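Local coordinates for protein exocyst complex component EXO70 (Saccharomyces cerevisiae, PDB 2B1E) that acts in the secretory pathway as a subunit of the exocyst complex, which tethers secretory vesicles to sites of exocytosis, and plays a role in exocyst assembly, at residues A[301-306]-A[384-389]; A[305-310]-A[413-418]; A[312-317]-A[421-426]. All blocks are in the same frame, centred on the assembly; numbering follows the deposited sequence.

Contact 1 of 3, residues A[301-306]-A[384-389]; sequences STIPSN and ERKAQI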
loop_
_atom_site.group_PDB
_atom_site.type_symbol
_atom_site.label_atom_id
_atom_site.label_comp_id
_atom_site.label_asym_id
_atom_site.label_seq_id
_atom_site.Cartn_x
_atom_site.Cartn_y
_atom_site.Cartn_z
ATOM N N SER A 301 -10.131 31.143 3.053
ATOM C CA SER A 301 -9.889 32.161 2.032
ATOM C C SER A 301 -8.830 33.203 2.371
ATOM O O SER A 301 -8.164 33.726 1.479
ATOM C CB SER A 301 -11.198 32.876 1.691
ATOM O OG SER A 301 -11.752 33.485 2.845
ATOM N N THR A 302 -8.683 33.509 3.655
ATOM C CA THR A 302 -7.715 34.505 4.089
ATOM C C THR A 302 -6.400 33.846 4.471
ATOM O O THR A 302 -6.312 32.620 4.565
ATOM C CB THR A 302 -8.240 35.268 5.306
ATOM O OG1 THR A 302 -8.491 34.343 6.372
ATOM C CG2 THR A 302 -9.530 35.987 4.962
ATOM N N ILE A 303 -5.370 34.658 4.674
ATOM C CA ILE A 303 -4.073 34.131 5.074
ATOM C C ILE A 303 -3.802 34.673 6.465
ATOM O O ILE A 303 -4.344 35.707 6.837
ATOM C CB ILE A 303 -2.953 34.553 4.087
ATOM C CG1 ILE A 303 -3.047 36.044 3.774
ATOM C CG2 ILE A 303 -3.059 33.724 2.806
ATOM C CD1 ILE A 303 -2.098 36.499 2.664
ATOM N N PRO A 304 -2.981 33.973 7.260
ATOM C CA PRO A 304 -2.671 34.425 8.622
ATOM C C PRO A 304 -1.984 35.788 8.599
ATOM O O PRO A 304 -1.135 36.045 7.733
ATOM C CB PRO A 304 -1.742 33.334 9.149
ATOM C CG PRO A 304 -2.104 32.143 8.340
ATOM C CD PRO A 304 -2.280 32.715 6.965
ATOM N N SER A 305 -2.337 36.649 9.554
ATOM C CA SER A 305 -1.744 37.978 9.624
ATOM C C SER A 305 -0.241 37.900 9.880
ATOM O O SER A 305 0.512 38.792 9.476
ATOM C CB SER A 305 -2.410 38.820 10.720
ATOM O OG SER A 305 -2.133 38.326 12.017
ATOM N N ASN A 306 0.202 36.838 10.542
ATOM C CA ASN A 306 1.627 36.693 10.806
ATOM C C ASN A 306 2.292 35.879 9.702
ATOM O O ASN A 306 3.497 35.636 9.739
ATOM C CB ASN A 306 1.876 36.055 12.183
ATOM C CG ASN A 306 1.391 34.617 12.277
ATOM O OD1 ASN A 306 0.735 34.096 11.372
ATOM N ND2 ASN A 306 1.708 33.968 13.396
ATOM N N GLU A 384 -0.072 29.355 -2.489
ATOM C CA GLU A 384 0.282 30.586 -3.200
ATOM C C GLU A 384 -0.932 31.143 -3.931
ATOM O O GLU A 384 -1.205 32.350 -3.881
ATOM C CB GLU A 384 1.394 30.359 -4.236
ATOM C CG GLU A 384 2.062 31.681 -4.615
ATOM C CD GLU A 384 2.758 31.680 -5.967
ATOM O OE1 GLU A 384 3.402 30.669 -6.339
ATOM O OE2 GLU A 384 2.665 32.716 -6.652
ATOM N N ARG A 385 -1.636 30.266 -4.640
ATOM C CA ARG A 385 -2.829 30.662 -5.376
ATOM C C ARG A 385 -3.828 31.336 -4.436
ATOM O O ARG A 385 -4.359 32.403 -4.739
ATOM C CB ARG A 385 -3.479 29.441 -6.041
ATOM C CG ARG A 385 -4.816 29.746 -6.705
ATOM C CD ARG A 385 -5.350 28.567 -7.504
ATOM N NE ARG A 385 -4.570 28.315 -8.716
ATOM C CZ ARG A 385 -3.536 27.479 -8.797
ATOM N NH1 ARG A 385 -3.140 26.793 -7.731
ATOM N NH2 ARG A 385 -2.893 27.328 -9.947
ATOM N N LYS A 386 -4.072 30.714 -3.291
ATOM C CA LYS A 386 -4.998 31.271 -2.321
ATOM C C LYS A 386 -4.514 32.617 -1.796
ATOM O O LYS A 386 -5.300 33.543 -1.619
ATOM C CB LYS A 386 -5.190 30.317 -1.150
ATOM C CG LYS A 386 -6.100 30.905 -0.085
ATOM C CD LYS A 386 -6.219 30.019 1.107
ATOM C CE LYS A 386 -4.992 30.072 1.989
ATOM N NZ LYS A 386 -5.235 29.241 3.195
ATOM N N ALA A 387 -3.215 32.729 -1.560
ATOM C CA ALA A 387 -2.651 33.975 -1.067
ATOM C C ALA A 387 -2.842 35.088 -2.099
ATOM O O ALA A 387 -3.191 36.208 -1.745
ATOM C CB ALA A 387 -1.174 33.797 -0.753
ATOM N N GLN A 388 -2.615 34.776 -3.373
ATOM C CA GLN A 388 -2.782 35.779 -4.421
ATOM C C GLN A 388 -4.235 36.263 -4.514
ATOM O O GLN A 388 -4.496 37.457 -4.679
ATOM C CB GLN A 388 -2.308 35.227 -5.774
ATOM C CG GLN A 388 -0.788 35.306 -5.940
ATOM C CD GLN A 388 -0.330 35.096 -7.373
ATOM O OE1 GLN A 388 -0.907 35.650 -8.303
ATOM N NE2 GLN A 388 0.723 34.311 -7.550
ATOM N N ILE A 389 -5.173 35.331 -4.408
ATOM C CA ILE A 389 -6.597 35.657 -4.467
ATOM C C ILE A 389 -6.995 36.473 -3.236
ATOM O O ILE A 389 -7.878 37.331 -3.295
ATOM C CB ILE A 389 -7.448 34.366 -4.507
ATOM C CG1 ILE A 389 -7.194 33.623 -5.824
ATOM C CG2 ILE A 389 -8.919 34.695 -4.346
ATOM C CD1 ILE A 389 -7.888 32.288 -5.919
HETATM O O HOH W 1 -7.984 33.222 -1.171
#

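Contact 2 of 3, residues A[305-310]-A[413-418]; sequences SNNGVT and IGFFIL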
loop_
_atom_site.group_PDB
_atom_site.type_symbol
_atom_site.label_atom_id
_atom_site.label_comp_id
_atom_site.label_asym_id
_atom_site.label_seq_id
_atom_site.Cartn_x
_atom_site.Cartn_y
_atom_site.Cartn_z
ATOM N N SER A 305 -2.337 36.649 9.554
ATOM C CA SER A 305 -1.744 37.978 9.624
ATOM C C SER A 305 -0.241 37.900 9.880
ATOM O O SER A 305 0.512 38.792 9.476
ATOM C CB SER A 305 -2.410 38.820 10.720
ATOM O OG SER A 305 -2.133 38.326 12.017
ATOM N N ASN A 306 0.202 36.838 10.542
ATOM C CA ASN A 306 1.627 36.693 10.806
ATOM C C ASN A 306 2.292 35.879 9.702
ATOM O O ASN A 306 3.497 35.636 9.739
ATOM C CB ASN A 306 1.876 36.055 12.183
ATOM C CG ASN A 306 1.391 34.617 12.277
ATOM O OD1 ASN A 306 0.735 34.096 11.372
ATOM N ND2 ASN A 306 1.708 33.968 13.396
ATOM N N ASN A 307 1.494 35.466 8.718
ATOM C CA ASN A 307 2.010 34.709 7.584
ATOM C C ASN A 307 2.723 33.434 7.997
ATOM O O ASN A 307 3.753 33.090 7.429
ATOM C CB ASN A 307 2.978 35.583 6.791
ATOM C CG ASN A 307 2.313 36.811 6.231
ATOM O OD1 ASN A 307 1.432 36.710 5.389
ATOM N ND2 ASN A 307 2.726 37.980 6.701
ATOM N N GLY A 308 2.160 32.725 8.968
ATOM C CA GLY A 308 2.783 31.505 9.443
ATOM C C GLY A 308 2.242 30.217 8.855
ATOM O O GLY A 308 1.516 30.224 7.854
ATOM N N VAL A 309 2.602 29.108 9.498
ATOM C CA VAL A 309 2.181 27.777 9.076
ATOM C C VAL A 309 0.658 27.654 9.138
ATOM O O VAL A 309 0.035 28.103 10.104
ATOM C CB VAL A 309 2.804 26.685 9.986
ATOM C CG1 VAL A 309 2.413 25.301 9.484
ATOM C CG2 VAL A 309 4.315 26.822 10.007
ATOM N N THR A 310 0.058 27.056 8.112
ATOM C CA THR A 310 -1.392 26.888 8.091
ATOM C C THR A 310 -1.769 25.454 8.431
ATOM O O THR A 310 -0.928 24.549 8.409
ATOM C CB THR A 310 -2.002 27.187 6.709
ATOM O OG1 THR A 310 -1.593 26.171 5.788
ATOM C CG2 THR A 310 -1.552 28.553 6.196
ATOM N N ILE A 413 4.058 37.032 0.010
ATOM C CA ILE A 413 3.659 35.703 -0.423
ATOM C C ILE A 413 4.880 34.785 -0.350
ATOM O O ILE A 413 4.780 33.634 0.092
ATOM C CB ILE A 413 3.085 35.733 -1.862
ATOM C CG1 ILE A 413 1.744 36.475 -1.863
ATOM C CG2 ILE A 413 2.934 34.305 -2.394
ATOM C CD1 ILE A 413 1.242 36.902 -3.269
ATOM N N GLY A 414 6.037 35.299 -0.755
ATOM C CA GLY A 414 7.246 34.491 -0.687
ATOM C C GLY A 414 7.531 34.049 0.741
ATOM O O GLY A 414 7.864 32.889 1.000
ATOM N N PHE A 415 7.392 34.984 1.673
ATOM C CA PHE A 415 7.626 34.715 3.092
ATOM C C PHE A 415 6.621 33.677 3.602
ATOM O O PHE A 415 6.988 32.702 4.266
ATOM C CB PHE A 415 7.489 36.021 3.884
ATOM C CG PHE A 415 7.621 35.847 5.377
ATOM C CD1 PHE A 415 8.865 35.601 5.956
ATOM C CD2 PHE A 415 6.499 35.918 6.200
ATOM C CE1 PHE A 415 8.993 35.426 7.341
ATOM C CE2 PHE A 415 6.615 35.746 7.591
ATOM C CZ PHE A 415 7.867 35.499 8.160
ATOM N N PHE A 416 5.345 33.900 3.301
ATOM C CA PHE A 416 4.280 32.987 3.710
ATOM C C PHE A 416 4.566 31.549 3.251
ATOM O O PHE A 416 4.516 30.614 4.057
ATOM C CB PHE A 416 2.941 33.505 3.156
ATOM C CG PHE A 416 1.769 32.579 3.364
ATOM C CD1 PHE A 416 1.441 32.099 4.638
ATOM C CD2 PHE A 416 0.969 32.219 2.287
ATOM C CE1 PHE A 416 0.331 31.276 4.829
ATOM C CE2 PHE A 416 -0.153 31.394 2.459
ATOM C CZ PHE A 416 -0.474 30.920 3.733
ATOM N N ILE A 417 4.897 31.360 1.976
ATOM C CA ILE A 417 5.170 30.010 1.483
ATOM C C ILE A 417 6.393 29.400 2.182
ATOM O O ILE A 417 6.385 28.222 2.561
ATOM C CB ILE A 417 5.400 29.993 -0.053
ATOM C CG1 ILE A 417 4.193 30.607 -0.776
ATOM C CG2 ILE A 417 5.602 28.549 -0.536
ATOM C CD1 ILE A 417 2.843 29.940 -0.424
ATOM N N LEU A 418 7.442 30.194 2.362
ATOM C CA LEU A 418 8.638 29.682 3.020
ATOM C C LEU A 418 8.375 29.300 4.476
ATOM O O LEU A 418 8.937 28.322 4.967
ATOM C CB LEU A 418 9.779 30.695 2.923
ATOM C CG LEU A 418 10.403 30.802 1.527
ATOM C CD1 LEU A 418 11.252 32.041 1.460
ATOM C CD2 LEU A 418 11.228 29.575 1.204
#

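Contact 3 of 3, residues A[312-317]-A[421-426]; sequences ATVDTM and LTLVEQ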
loop_
_atom_site.group_PDB
_atom_site.type_symbol
_atom_site.label_atom_id
_atom_site.label_comp_id
_atom_site.label_asym_id
_atom_site.label_seq_id
_atom_site.Cartn_x
_atom_site.Cartn_y
_atom_site.Cartn_z
ATOM N N ALA A 312 -3.524 23.608 6.636
ATOM C CA ALA A 312 -3.438 22.826 5.407
ATOM C C ALA A 312 -2.082 22.133 5.418
ATOM O O ALA A 312 -1.975 20.941 5.154
ATOM C CB ALA A 312 -3.556 23.733 4.177
ATOM N N THR A 313 -1.051 22.894 5.752
ATOM C CA THR A 313 0.306 22.372 5.799
ATOM C C THR A 313 0.447 21.327 6.905
ATOM O O THR A 313 0.959 20.234 6.668
ATOM C CB THR A 313 1.313 23.527 6.005
ATOM O OG1 THR A 313 1.244 24.404 4.872
ATOM C CG2 THR A 313 2.734 23.004 6.149
ATOM N N VAL A 314 -0.019 21.662 8.105
ATOM C CA VAL A 314 0.052 20.728 9.222
ATOM C C VAL A 314 -0.607 19.411 8.814
ATOM O O VAL A 314 -0.019 18.347 8.965
ATOM C CB VAL A 314 -0.669 21.281 10.479
ATOM C CG1 VAL A 314 -0.550 20.284 11.627
ATOM C CG2 VAL A 314 -0.065 22.614 10.887
ATOM N N ASP A 315 -1.820 19.491 8.275
ATOM C CA ASP A 315 -2.552 18.301 7.854
ATOM C C ASP A 315 -1.838 17.524 6.756
ATOM O O ASP A 315 -1.708 16.301 6.831
ATOM C CB ASP A 315 -3.948 18.683 7.356
ATOM C CG ASP A 315 -4.809 17.468 7.032
ATOM O OD1 ASP A 315 -5.317 16.830 7.980
ATOM O OD2 ASP A 315 -4.972 17.147 5.831
ATOM N N THR A 316 -1.387 18.235 5.728
ATOM C CA THR A 316 -0.706 17.595 4.610
ATOM C C THR A 316 0.526 16.794 5.028
ATOM O O THR A 316 0.739 15.685 4.539
ATOM C CB THR A 316 -0.291 18.633 3.536
ATOM O OG1 THR A 316 -1.460 19.280 3.022
ATOM C CG2 THR A 316 0.431 17.953 2.379
ATOM N N MET A 317 1.337 17.338 5.928
ATOM C CA MET A 317 2.536 16.618 6.347
ATOM C C MET A 317 2.214 15.440 7.265
ATOM O O MET A 317 2.861 14.394 7.186
ATOM C CB MET A 317 3.529 17.572 7.009
ATOM C CG MET A 317 4.087 18.621 6.049
ATOM S SD MET A 317 4.656 17.957 4.460
ATOM C CE MET A 317 3.307 18.231 3.470
ATOM N N LEU A 421 6.897 25.933 4.111
ATOM C CA LEU A 421 7.879 24.959 3.652
ATOM C C LEU A 421 8.886 24.636 4.755
ATOM O O LEU A 421 9.520 23.586 4.724
ATOM C CB LEU A 421 8.614 25.470 2.414
ATOM C CG LEU A 421 7.826 25.469 1.099
ATOM C CD1 LEU A 421 8.662 26.163 0.016
ATOM C CD2 LEU A 421 7.485 24.034 0.687
ATOM N N THR A 422 9.038 25.540 5.719
ATOM C CA THR A 422 9.961 25.314 6.828
ATOM C C THR A 422 9.475 24.120 7.645
ATOM O O THR A 422 10.267 23.244 8.009
ATOM C CB THR A 422 10.072 26.555 7.738
ATOM O OG1 THR A 422 10.905 27.528 7.103
ATOM C CG2 THR A 422 10.677 26.183 9.090
ATOM N N LEU A 423 8.174 24.081 7.931
ATOM C CA LEU A 423 7.617 22.958 8.674
ATOM C C LEU A 423 7.696 21.726 7.773
ATOM O O LEU A 423 8.004 20.628 8.241
ATOM C CB LEU A 423 6.161 23.213 9.077
ATOM C CG LEU A 423 5.486 21.988 9.714
ATOM C CD1 LEU A 423 6.250 21.578 10.965
ATOM C CD2 LEU A 423 4.044 22.296 10.055
ATOM N N VAL A 424 7.440 21.908 6.478
ATOM C CA VAL A 424 7.507 20.788 5.538
ATOM C C VAL A 424 8.864 20.085 5.598
ATOM O O VAL A 424 8.939 18.855 5.654
ATOM C CB VAL A 424 7.273 21.249 4.084
ATOM C CG1 VAL A 424 7.645 20.129 3.109
ATOM C CG2 VAL A 424 5.826 21.640 3.896
ATOM N N GLU A 425 9.935 20.870 5.586
ATOM C CA GLU A 425 11.280 20.311 5.634
ATOM C C GLU A 425 11.617 19.672 6.985
ATOM O O GLU A 425 12.364 18.690 7.049
ATOM C CB GLU A 425 12.300 21.395 5.290
ATOM C CG GLU A 425 13.739 20.944 5.382
ATOM C CD GLU A 425 14.638 21.714 4.444
ATOM O OE1 GLU A 425 14.544 22.959 4.414
ATOM O OE2 GLU A 425 15.442 21.067 3.739
ATOM N N GLN A 426 11.061 20.225 8.057
ATOM C CA GLN A 426 11.297 19.698 9.393
ATOM C C GLN A 426 10.669 18.316 9.550
ATOM O O GLN A 426 11.278 17.402 10.117
ATOM C CB GLN A 426 10.717 20.653 10.443
ATOM C CG GLN A 426 11.342 22.037 10.413
ATOM C CD GLN A 426 10.756 22.966 11.451
ATOM O OE1 GLN A 426 9.542 23.008 11.649
ATOM N NE2 GLN A 426 11.616 23.732 12.114
#

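Contact 1 of 3, residues A[301-306]-A[384-389]
A water molecule bridges the carbonyl oxygens of S301 and K386, giving one hydrogen to each: it lies 2.7 Å from S301 O and 2.7 Å from K386 O. The carbonyl of S301 also leans on the aliphatic part of the lysine, where S301 O approaches K386 CG at 3.8 Å. K386 leaves its helix with CG anti to the backbone N (chi1 177°), runs straight to CD and then bends at chi3 (76°), which swings the ammonium group alongside the loop. There K386 NZ passes T302 O at 3.8 Å, too far for a hydrogen bond. Its firm acceptor is the carbonyl of I300, with a weak second bond to A297 O, so the charge sits at the C-terminal end of helix 268-299, where it would probably be favoured by the partial negative charge of the helix end. I303 supplies the apolar part of the contact. Its CG2 methyl, anti to the carbonyl carbon, rests on A387: I303 CG2 is 3.9 Å from A387 CA and 4.0 Å from A387 CB, and K386 CE lies at its flank. The same isoleucine touches R412 and F416 on helix 410-429, so it wedges between two neighbouring helices. Together the water bridge, the lysine at a helix C-terminus and the wedged methyl moor an interhelical loop to a neighbouring helix of an elongated, all-helical exocyst subunit.

Contact 2 of 3, residues A[305-310]-A[413-418]
F416 reaches across to N307, the carbonyl of G308 and the methyl of T310, and its atoms meet the loop one after another. At the root, F416 CB lies 4.2 Å from N307 CB; N307 OD1 is equally close to it but takes its hydrogen bond from R412 NE. With CG anti to the backbone N (chi1 173°), the ring presents its CD1-CE1-CZ edge to the loop. F416 CD1 passes N307 O at 3.8 Å, and that carbonyl oxygen lies in the ring plane at its edge, buried and without a hydrogen-bond partner in the model. One atom further, F416 CE1 comes to 3.4 Å from G308 O. At the far end F416 CZ meets T310 CG2 at 3.6 Å, the threonine crossing the phenylalanine at about a right angle. F415 completes the grip: N307 CB touches its edge, 3.6 Å from F415 CD2. Putting an alanine here in place of F416 would probably open a gap between loop and helix, leaving the T310 methyl and the G308 carbonyl without their ring edge. T310, its methyl held by the ring, turns OG1 to the backbone N atoms of A312 and T313 in weak bonds, as the N-cap of helix 311-323.

Contact 3 of 3, residues A[312-317]-A[421-426]
L423 and T313 open the contact, sliding past each other in opposite directions with L423 CD2 4.2 Å from T313 CG2. The same methyl, on a side chain whose CG stands anti to the backbone N (chi1 173°), reaches V314 as well, where L423 CD2 stands 4.2 Å from V314 CG2 near the solvent-facing margin of the interface. V424 comes next and lies deeper. The sulfur of M317 rests against both of its methyls: V424 CG1 and V424 CG2 are each 3.9 Å from M317 SD. A bend at chi2 (-47°) brings the sulfur there, and the two side chains cross obliquely. V424 CG2 also touches the threonine, 4.1 Å from T313 CG2, so T313 fits its methyl between L423 and V424 while its hydroxyl turns to the side-chain amide of N420, one turn back on the second helix. Helix 364-391 packs against the same residues, with I376 on V424, and L379 and L383 on T313. The two segments run nearly parallel, their axes 9.8 Å apart at closest approach and crossing at -18°, an apolar interface of the kind that binds neighbouring helices in an alpha-helical bundle.

In the fold
Leaving helix 268-299, the chain enters the loop where contacts 1 and 2 start, and contact 3 starts in the first turns of helix 311-323. Contact 1 closes a loop of 77 intervening residues onto helix 364-391; contacts 2 and 3 close longer ones, of 102 and 103 residues, onto successive parts of helix 410-429. Contacts 1 and 2 start from the same overlapping stretch, while contact 3 crosses both, its segments alternating with theirs. Neighbouring contacts touch: P304 packs on F416 between contacts 1 and 2, and V309 on L423 and V314 between contacts 2 and 3, whereas contacts 1 and 3 do not meet. Loop and helix 311-323 are thus fastened to two helices consecutive in the chain.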